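Local structure of type II restriction enzyme MspI (Moraxella sp., 1SA3) at residues K148-K153 against P165-R170; S64-A69 against P201-R206; K68-D73 against I102-H107. The protein recognizes the double-stranded DNA sequence 5'-CCGG-3' and cleaves it after the first cytosine, giving fragments with terminal 5'-phosphates. All coordinates share one frame; numbering follows the deposited sequence.

Interaction 1: K148-K153 against P165-R170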
loop_
_atom_site.group_PDB
_atom_site.type_symbol
_atom_site.label_atom_id
_atom_site.label_comp_id
_atom_site.label_asym_id
_atom_site.label_seq_id
_atom_site.Cartn_x
_atom_site.Cartn_y
_atom_site.Cartn_z
ATOM N N LYS E 148 -11.534 7.292 21.529
ATOM C CA LYS E 148 -12.033 8.047 20.385
ATOM C C LYS E 148 -11.702 9.537 20.495
ATOM O O LYS E 148 -11.290 10.157 19.518
ATOM C CB LYS E 148 -13.548 7.882 20.219
ATOM C CG LYS E 148 -14.134 8.782 19.118
ATOM C CD LYS E 148 -15.628 8.582 18.902
ATOM C CE LYS E 148 -15.939 7.180 18.389
ATOM N NZ LYS E 148 -17.377 7.019 18.040
ATOM N N GLU E 149 -11.878 10.113 21.679
ATOM C CA GLU E 149 -11.594 11.533 21.860
ATOM C C GLU E 149 -10.124 11.914 21.714
ATOM O O GLU E 149 -9.823 13.003 21.232
ATOM C CB GLU E 149 -12.127 12.021 23.209
ATOM C CG GLU E 149 -13.643 12.005 23.296
ATOM C CD GLU E 149 -14.315 12.679 22.110
ATOM O OE1 GLU E 149 -13.893 13.793 21.736
ATOM O OE2 GLU E 149 -15.276 12.107 21.553
ATOM N N LEU E 150 -9.207 11.039 22.120
ATOM C CA LEU E 150 -7.787 11.351 21.984
ATOM C C LEU E 150 -7.449 11.322 20.492
ATOM O O LEU E 150 -6.680 12.154 19.994
ATOM C CB LEU E 150 -6.934 10.341 22.764
ATOM C CG LEU E 150 -6.981 10.501 24.295
ATOM C CD1 LEU E 150 -6.347 9.292 24.977
ATOM C CD2 LEU E 150 -6.258 11.779 24.698
ATOM N N ILE E 151 -8.038 10.370 19.776
ATOM C CA ILE E 151 -7.808 10.300 18.342
ATOM C C ILE E 151 -8.399 11.564 17.712
ATOM O O ILE E 151 -7.776 12.187 16.849
ATOM C CB ILE E 151 -8.463 9.052 17.711
ATOM C CG1 ILE E 151 -7.802 7.790 18.273
ATOM C CG2 ILE E 151 -8.314 9.105 16.181
ATOM C CD1 ILE E 151 -8.479 6.482 17.858
ATOM N N ARG E 152 -9.599 11.949 18.148
ATOM C CA ARG E 152 -10.246 13.142 17.610
ATOM C C ARG E 152 -9.418 14.388 17.904
ATOM O O ARG E 152 -9.381 15.312 17.096
ATOM C CB ARG E 152 -11.651 13.327 18.199
ATOM C CG ARG E 152 -12.501 14.357 17.453
ATOM C CD ARG E 152 -13.669 14.880 18.290
ATOM N NE ARG E 152 -14.527 13.820 18.807
ATOM C CZ ARG E 152 -15.300 13.029 18.064
ATOM N NH1 ARG E 152 -15.339 13.163 16.748
ATOM N NH2 ARG E 152 -16.048 12.102 18.648
ATOM N N LYS E 153 -8.772 14.424 19.068
ATOM C CA LYS E 153 -7.948 15.569 19.435
ATOM C C LYS E 153 -6.811 15.696 18.431
ATOM O O LYS E 153 -6.464 16.798 18.008
ATOM C CB LYS E 153 -7.358 15.404 20.837
ATOM C CG LYS E 153 -6.429 16.550 21.235
ATOM C CD LYS E 153 -5.871 16.380 22.644
ATOM C CE LYS E 153 -4.916 17.515 23.013
ATOM N NZ LYS E 153 -5.555 18.863 22.870
ATOM N N PRO E 165 2.692 14.792 27.706
ATOM C CA PRO E 165 3.384 13.505 27.651
ATOM C C PRO E 165 2.485 12.382 28.153
ATOM O O PRO E 165 2.500 11.270 27.621
ATOM C CB PRO E 165 4.595 13.742 28.541
ATOM C CG PRO E 165 4.930 15.167 28.230
ATOM C CD PRO E 165 3.567 15.836 28.269
ATOM N N VAL E 166 1.692 12.689 29.173
ATOM C CA VAL E 166 0.769 11.725 29.749
ATOM C C VAL E 166 -0.266 11.274 28.721
ATOM O O VAL E 166 -0.459 10.075 28.513
ATOM C CB VAL E 166 0.032 12.324 30.973
ATOM C CG1 VAL E 166 -1.095 11.402 31.414
ATOM C CG2 VAL E 166 1.013 12.531 32.115
ATOM N N GLN E 167 -0.931 12.235 28.084
ATOM C CA GLN E 167 -1.958 11.927 27.088
ATOM C C GLN E 167 -1.434 11.055 25.947
ATOM O O GLN E 167 -2.145 10.176 25.448
ATOM C CB GLN E 167 -2.558 13.220 26.521
ATOM C CG GLN E 167 -3.346 14.049 27.539
ATOM C CD GLN E 167 -4.019 15.270 26.922
ATOM O OE1 GLN E 167 -3.369 16.087 26.267
ATOM N NE2 GLN E 167 -5.322 15.398 27.133
ATOM N N LYS E 168 -0.191 11.300 25.538
ATOM C CA LYS E 168 0.423 10.529 24.464
ATOM C C LYS E 168 0.583 9.074 24.891
ATOM O O LYS E 168 0.279 8.151 24.129
ATOM C CB LYS E 168 1.790 11.112 24.103
ATOM C CG LYS E 168 1.740 12.524 23.555
ATOM C CD LYS E 168 3.130 12.996 23.168
ATOM C CE LYS E 168 3.128 14.455 22.750
ATOM N NZ LYS E 168 4.498 14.944 22.425
ATOM N N GLN E 169 1.064 8.878 26.116
ATOM C CA GLN E 169 1.251 7.538 26.659
ATOM C C GLN E 169 -0.115 6.880 26.824
ATOM O O GLN E 169 -0.266 5.682 26.602
ATOM C CB GLN E 169 1.960 7.603 28.020
ATOM C CG GLN E 169 3.343 8.244 27.976
ATOM N N ARG E 170 -1.108 7.677 27.207
ATOM C CA ARG E 170 -2.468 7.180 27.403
ATOM C C ARG E 170 -3.104 6.701 26.097
ATOM O O ARG E 170 -3.807 5.688 26.072
ATOM C CB ARG E 170 -3.340 8.276 28.024
ATOM C CG ARG E 170 -4.771 7.841 28.336
ATOM C CD ARG E 170 -4.798 6.686 29.329
ATOM N NE ARG E 170 -6.161 6.301 29.687
ATOM C CZ ARG E 170 -6.467 5.256 30.450
ATOM N NH1 ARG E 170 -5.504 4.482 30.936
ATOM N NH2 ARG E 170 -7.737 4.984 30.730
#
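Leu150 reaches from helix 146-157 to Gln167 and Arg170 of helix 165-175, joining two helices that are consecutive in the chain and linked by a short loop. The helix segments pass 10.9 Å apart at 121° between their N-to-C directions, and four side chains make the contact.

The apolar part centres on Leu150. Its CD1 meets the methylene CG of Arg170 at 4.0 Å, the two side chains lying at about a right angle. The other branch, CD2, faces Gln167 CB more loosely, at 4.4 Å. Phe163 of the connecting loop and Leu171 also touch Leu150, so the buried leucine is enclosed by loop and helix together.

Among the charged groups, Glu146 at the start of helix 146-157 takes Arg170 NE and so ties the two helices together just beyond the segments. Other pairs stay within one helix: Arg170 with Glu173, Lys153 with Asp157, and Arg152 with Glu149, gripped side-on by NE and NH2. Lys153 also reaches the second helix: CG lies anti to the backbone N (chi1 177°), and the chain, extended as far as CE and bent only at the last torsion, which turns NZ to Asp157, brings CE to 3.9 Å from Gln167 OE1.

Interaction 2: S64-A69 against P201-R206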
loop_
_atom_site.group_PDB
_atom_site.type_symbol
_atom_site.label_atom_id
_atom_site.label_comp_id
_atom_site.label_asym_id
_atom_site.label_seq_id
_atom_site.Cartn_x
_atom_site.Cartn_y
_atom_site.Cartn_z
ATOM N N SER E 64 9.809 -12.386 -8.591
ATOM C CA SER E 64 10.111 -13.323 -7.503
ATOM C C SER E 64 9.621 -12.787 -6.154
ATOM O O SER E 64 9.108 -13.535 -5.331
ATOM C CB SER E 64 11.617 -13.601 -7.411
ATOM O OG SER E 64 12.053 -14.430 -8.474
ATOM N N LYS E 65 9.788 -11.490 -5.921
ATOM C CA LYS E 65 9.325 -10.906 -4.668
ATOM C C LYS E 65 7.803 -11.013 -4.577
ATOM O O LYS E 65 7.250 -11.223 -3.498
ATOM C CB LYS E 65 9.745 -9.431 -4.562
ATOM C CG LYS E 65 11.199 -9.215 -4.164
ATOM C CD LYS E 65 11.590 -7.750 -4.258
ATOM C CE LYS E 65 13.036 -7.550 -3.819
ATOM N NZ LYS E 65 13.522 -6.158 -4.022
ATOM N N LEU E 66 7.119 -10.863 -5.705
ATOM C CA LEU E 66 5.664 -10.951 -5.684
ATOM C C LEU E 66 5.215 -12.384 -5.385
ATOM O O LEU E 66 4.339 -12.605 -4.543
ATOM C CB LEU E 66 5.074 -10.458 -7.011
ATOM C CG LEU E 66 3.568 -10.130 -6.975
ATOM C CD1 LEU E 66 3.258 -8.981 -7.945
ATOM C CD2 LEU E 66 2.749 -11.369 -7.324
ATOM N N LEU E 67 5.815 -13.360 -6.061
ATOM C CA LEU E 67 5.453 -14.758 -5.822
ATOM C C LEU E 67 5.824 -15.180 -4.400
ATOM O O LEU E 67 5.119 -15.972 -3.764
ATOM C CB LEU E 67 6.146 -15.677 -6.838
ATOM C CG LEU E 67 5.760 -15.510 -8.315
ATOM C CD1 LEU E 67 6.571 -16.482 -9.164
ATOM C CD2 LEU E 67 4.265 -15.744 -8.508
ATOM N N LYS E 68 6.924 -14.642 -3.892
ATOM C CA LYS E 68 7.373 -14.986 -2.551
ATOM C C LYS E 68 6.389 -14.486 -1.494
ATOM O O LYS E 68 6.085 -15.194 -0.529
ATOM C CB LYS E 68 8.767 -14.407 -2.308
ATOM C CG LYS E 68 9.347 -14.673 -0.931
ATOM C CD LYS E 68 10.712 -14.015 -0.813
ATOM C CE LYS E 68 11.245 -14.036 0.610
ATOM N NZ LYS E 68 12.591 -13.394 0.668
ATOM N N ALA E 69 5.878 -13.275 -1.677
ATOM C CA ALA E 69 4.923 -12.717 -0.723
ATOM C C ALA E 69 3.643 -13.546 -0.705
ATOM O O ALA E 69 2.884 -13.501 0.257
ATOM C CB ALA E 69 4.597 -11.271 -1.090
ATOM N N PRO E 201 -7.001 -5.055 -0.963
ATOM C CA PRO E 201 -5.687 -5.486 -1.471
ATOM C C PRO E 201 -5.057 -6.551 -0.575
ATOM O O PRO E 201 -5.161 -6.468 0.654
ATOM C CB PRO E 201 -4.856 -4.198 -1.454
ATOM C CG PRO E 201 -5.871 -3.104 -1.452
ATOM C CD PRO E 201 -6.979 -3.629 -0.595
ATOM N N ASP E 202 -4.402 -7.534 -1.195
ATOM C CA ASP E 202 -3.728 -8.611 -0.478
ATOM C C ASP E 202 -2.226 -8.372 -0.384
ATOM O O ASP E 202 -1.551 -8.921 0.492
ATOM C CB ASP E 202 -3.953 -9.960 -1.176
ATOM C CG ASP E 202 -5.346 -10.508 -0.953
ATOM O OD1 ASP E 202 -6.035 -10.016 -0.033
ATOM O OD2 ASP E 202 -5.746 -11.435 -1.689
ATOM N N LEU E 203 -1.706 -7.562 -1.302
ATOM C CA LEU E 203 -0.285 -7.252 -1.337
ATOM C C LEU E 203 -0.083 -5.754 -1.485
ATOM O O LEU E 203 -0.829 -5.090 -2.197
ATOM C CB LEU E 203 0.392 -7.939 -2.527
ATOM C CG LEU E 203 0.478 -9.463 -2.608
ATOM C CD1 LEU E 203 1.206 -9.838 -3.902
ATOM C CD2 LEU E 203 1.229 -10.011 -1.403
ATOM N N LEU E 204 0.930 -5.230 -0.806
ATOM C CA LEU E 204 1.259 -3.814 -0.889
ATOM C C LEU E 204 2.609 -3.754 -1.604
ATOM O O LEU E 204 3.630 -4.240 -1.089
ATOM C CB LEU E 204 1.374 -3.201 0.510
ATOM C CG LEU E 204 0.184 -3.474 1.439
ATOM C CD1 LEU E 204 0.433 -2.820 2.796
ATOM C CD2 LEU E 204 -1.115 -2.935 0.797
ATOM N N ILE E 205 2.594 -3.182 -2.799
ATOM C CA ILE E 205 3.783 -3.056 -3.631
ATOM C C ILE E 205 4.273 -1.621 -3.540
ATOM O O ILE E 205 3.527 -0.691 -3.814
ATOM C CB ILE E 205 3.451 -3.394 -5.109
ATOM C CG1 ILE E 205 2.940 -4.834 -5.201
ATOM C CG2 ILE E 205 4.679 -3.202 -5.998
ATOM C CD1 ILE E 205 2.542 -5.266 -6.611
ATOM N N ARG E 206 5.528 -1.451 -3.139
ATOM C CA ARG E 206 6.112 -0.124 -3.002
ATOM C C ARG E 206 7.392 0.022 -3.818
ATOM O O ARG E 206 8.418 -0.576 -3.489
ATOM C CB ARG E 206 6.428 0.169 -1.533
ATOM C CG ARG E 206 5.230 0.123 -0.599
ATOM C CD ARG E 206 4.228 1.221 -0.910
ATOM N NE ARG E 206 3.119 1.216 0.039
ATOM C CZ ARG E 206 3.246 1.466 1.339
ATOM N NH1 ARG E 206 4.437 1.745 1.851
ATOM N NH2 ARG E 206 2.184 1.429 2.130
#
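Leu66 and Ala69, one helical turn apart, rest on Leu203 where helix 57-69 packs against the central mixed beta-sheet of this PDDEXK-clan nuclease. The helix segment and strand 203-206 run nearly antiparallel, at 157°, with their axes 10.1 Å apart, and the layer between them is aliphatic.

Leu203 divides its two methyls between the helical residues. CD2 presses on Ala69 CB at 3.6 Å, and the small alanine side chain lets the helix come close there. CD1 sits 3.9 Å from Leu66 CG, with the two leucines crossing at about a right angle. Leu66 has its CG anti to the backbone N (chi1 -164°), which carries the fork from the helix flank down to the sheet. Val114, Leu116 and Ile219 of the neighbouring strands extend the same apolar layer.

Polar groups hold the margins of the contact. Lys65 NZ bridges to Asp61 and to Asp216 of strand 213-221, and Ala69 O accepts a bond from Asn221 ND2, tying the helix to the edge strand as well. Ile205, whose side chain is about 11 Å from the bound sodium ion, adds the last apolar touch: its CD1 meets Leu66 CD1 at 4.0 Å.

Interaction 3: K68-D73 against I102-H107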
loop_
_atom_site.group_PDB
_atom_site.type_symbol
_atom_site.label_atom_id
_atom_site.label_comp_id
_atom_site.label_asym_id
_atom_site.label_seq_id
_atom_site.Cartn_x
_atom_site.Cartn_y
_atom_site.Cartn_z
ATOM N N LYS E 68 6.924 -14.642 -3.892
ATOM C CA LYS E 68 7.373 -14.986 -2.551
ATOM C C LYS E 68 6.389 -14.486 -1.494
ATOM O O LYS E 68 6.085 -15.194 -0.529
ATOM C CB LYS E 68 8.767 -14.407 -2.308
ATOM C CG LYS E 68 9.347 -14.673 -0.931
ATOM C CD LYS E 68 10.712 -14.015 -0.813
ATOM C CE LYS E 68 11.245 -14.036 0.610
ATOM N NZ LYS E 68 12.591 -13.394 0.668
ATOM N N ALA E 69 5.878 -13.275 -1.677
ATOM C CA ALA E 69 4.923 -12.717 -0.723
ATOM C C ALA E 69 3.643 -13.546 -0.705
ATOM O O ALA E 69 2.884 -13.501 0.257
ATOM C CB ALA E 69 4.597 -11.271 -1.090
ATOM N N LEU E 70 3.413 -14.298 -1.779
ATOM C CA LEU E 70 2.228 -15.140 -1.904
ATOM C C LEU E 70 2.524 -16.609 -1.639
ATOM O O LEU E 70 1.615 -17.442 -1.682
ATOM C CB LEU E 70 1.639 -15.018 -3.312
ATOM C CG LEU E 70 1.048 -13.672 -3.736
ATOM C CD1 LEU E 70 0.744 -13.695 -5.239
ATOM C CD2 LEU E 70 -0.222 -13.395 -2.943
ATOM N N ASN E 71 3.788 -16.927 -1.377
ATOM C CA ASN E 71 4.194 -18.308 -1.136
ATOM C C ASN E 71 3.757 -19.193 -2.302
ATOM O O ASN E 71 3.218 -20.279 -2.094
ATOM C CB ASN E 71 3.580 -18.833 0.168
ATOM C CG ASN E 71 4.090 -18.094 1.388
ATOM O OD1 ASN E 71 5.297 -18.017 1.614
ATOM N ND2 ASN E 71 3.173 -17.547 2.183
ATOM N N LEU E 72 3.987 -18.721 -3.525
ATOM C CA LEU E 72 3.618 -19.454 -4.729
ATOM C C LEU E 72 4.866 -19.806 -5.521
ATOM O O LEU E 72 5.772 -18.984 -5.659
ATOM C CB LEU E 72 2.723 -18.611 -5.640
ATOM C CG LEU E 72 1.247 -18.388 -5.321
ATOM C CD1 LEU E 72 0.851 -17.023 -5.837
ATOM C CD2 LEU E 72 0.388 -19.474 -5.977
ATOM N N ASP E 73 4.902 -21.020 -6.058
ATOM C CA ASP E 73 6.035 -21.456 -6.863
ATOM C C ASP E 73 5.703 -21.252 -8.335
ATOM O O ASP E 73 4.631 -21.637 -8.802
ATOM C CB ASP E 73 6.339 -22.928 -6.591
ATOM C CG ASP E 73 6.775 -23.171 -5.160
ATOM O OD1 ASP E 73 7.823 -22.616 -4.754
ATOM O OD2 ASP E 73 6.066 -23.909 -4.443
ATOM N N ILE E 102 -4.084 -9.503 -10.165
ATOM C CA ILE E 102 -3.383 -10.536 -10.931
ATOM C C ILE E 102 -4.132 -11.815 -10.561
ATOM O O ILE E 102 -4.437 -12.034 -9.380
ATOM C CB ILE E 102 -1.920 -10.729 -10.484
ATOM C CG1 ILE E 102 -1.118 -9.451 -10.721
ATOM C CG2 ILE E 102 -1.285 -11.917 -11.244
ATOM C CD1 ILE E 102 0.298 -9.539 -10.184
ATOM N N ARG E 103 -4.473 -12.626 -11.556
ATOM C CA ARG E 103 -5.136 -13.897 -11.287
ATOM C C ARG E 103 -4.220 -15.025 -11.747
ATOM O O ARG E 103 -3.764 -15.037 -12.893
ATOM C CB ARG E 103 -6.477 -13.999 -12.019
ATOM C CG ARG E 103 -7.128 -15.378 -11.869
ATOM C CD ARG E 103 -8.478 -15.458 -12.572
ATOM N NE ARG E 103 -9.469 -14.582 -11.955
ATOM C CZ ARG E 103 -10.043 -14.795 -10.773
ATOM N NH1 ARG E 103 -9.739 -15.866 -10.052
ATOM N NH2 ARG E 103 -10.922 -13.921 -10.305
ATOM N N PHE E 104 -3.929 -15.962 -10.847
ATOM C CA PHE E 104 -3.081 -17.098 -11.191
ATOM C C PHE E 104 -3.947 -18.334 -11.296
ATOM O O PHE E 104 -4.803 -18.566 -10.440
ATOM C CB PHE E 104 -2.026 -17.364 -10.119
ATOM C CG PHE E 104 -1.067 -16.239 -9.907
ATOM C CD1 PHE E 104 -1.290 -15.295 -8.909
ATOM C CD2 PHE E 104 0.083 -16.138 -10.679
ATOM C CE1 PHE E 104 -0.372 -14.267 -8.681
ATOM C CE2 PHE E 104 0.996 -15.119 -10.456
ATOM C CZ PHE E 104 0.766 -14.184 -9.454
ATOM N N THR E 105 -3.731 -19.124 -12.340
ATOM C CA THR E 105 -4.489 -20.353 -12.531
ATOM C C THR E 105 -3.530 -21.511 -12.302
ATOM O O THR E 105 -2.414 -21.520 -12.825
ATOM C CB THR E 105 -5.078 -20.432 -13.952
ATOM O OG1 THR E 105 -5.995 -19.350 -14.137
ATOM C CG2 THR E 105 -5.823 -21.750 -14.159
ATOM N N PHE E 106 -3.969 -22.484 -11.511
ATOM C CA PHE E 106 -3.133 -23.629 -11.178
ATOM C C PHE E 106 -3.470 -24.886 -11.991
ATOM O O PHE E 106 -4.364 -24.871 -12.829
ATOM C CB PHE E 106 -3.228 -23.893 -9.673
ATOM C CG PHE E 106 -2.984 -22.668 -8.837
ATOM C CD1 PHE E 106 -4.009 -22.112 -8.067
ATOM C CD2 PHE E 106 -1.740 -22.048 -8.838
ATOM C CE1 PHE E 106 -3.797 -20.955 -7.314
ATOM C CE2 PHE E 106 -1.521 -20.889 -8.089
ATOM C CZ PHE E 106 -2.548 -20.342 -7.328
ATOM N N HIS E 107 -2.757 -25.977 -11.736
ATOM C CA HIS E 107 -2.959 -27.218 -12.483
ATOM C C HIS E 107 -4.356 -27.836 -12.447
ATOM O O HIS E 107 -4.846 -28.303 -13.470
ATOM C CB HIS E 107 -1.953 -28.272 -12.025
ATOM C CG HIS E 107 -2.219 -28.790 -10.648
ATOM N ND1 HIS E 107 -2.104 -28.004 -9.521
ATOM C CD2 HIS E 107 -2.628 -30.008 -10.218
ATOM C CE1 HIS E 107 -2.429 -28.715 -8.456
ATOM N NE2 HIS E 107 -2.751 -29.934 -8.850
#
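Asn71 N bonds to Lys68 O at 3.0 Å, and this turn sets Leu70 and Leu72 against Phe104 and Phe106 of strand 100-106. The bond lies within the turn and belongs to a Schellman motif that ends helix 57-69: Asn71 takes a positive phi (55°), and two bonds lead back into the last helical turn, the second probably from Leu72 N to Leu67 O. The chain thereby leaves the helix with both leucines still directed at the central mixed sheet of the nuclease fold, near the edge strand 77-84.

The contact with strand 100-106 is entirely apolar, with Phe104 at its centre. Leu66 and Leu67 of the helix, together with Val80 and Val114 of the flanking strands, complete the surroundings of this buried phenylalanine. Phe106 meets the turn differently: Leu72 CD2 comes to the edge of its ring, close to the ring plane, but the modelled separation is too short for carbon atoms and the detail is doubtful.

The approach to Phe104 is sounder. Leu72 has its CG anti to the carbonyl carbon (chi1 -76°), a setting from which CD1 lies over one face of the Phe104 ring, offset toward the rim and 4.1 Å from CD1 of that ring. The opposite face is backed by Ile102 CG2, two residues earlier on the same strand, so the ring is sandwiched between aliphatic groups. Leu70 comes to the same ring obliquely and brings its CD1 to 3.7 Å from Phe104 CE1.

Overall arrangement
Interactions 2 and 3 illustrate how one helix and the turn that follows it can be fixed to a sheet. Both use helix 57-69 and share Lys68 and Ala69; their centres are about 10 Å apart, and they join directly, with Leu203 CD1 3.8 Å from Leu70 CG. Interaction 2 is buried and wholly aliphatic across its interface, whereas interaction 3, further from the chain's centre, is only partly buried and sets leucines against aromatic rings. Interaction 1 lies on the other side of the centre, about 34 Å from interaction 2 between centres. There two helices meet near the DNA, and a single buried leucine is bordered by long polar side chains.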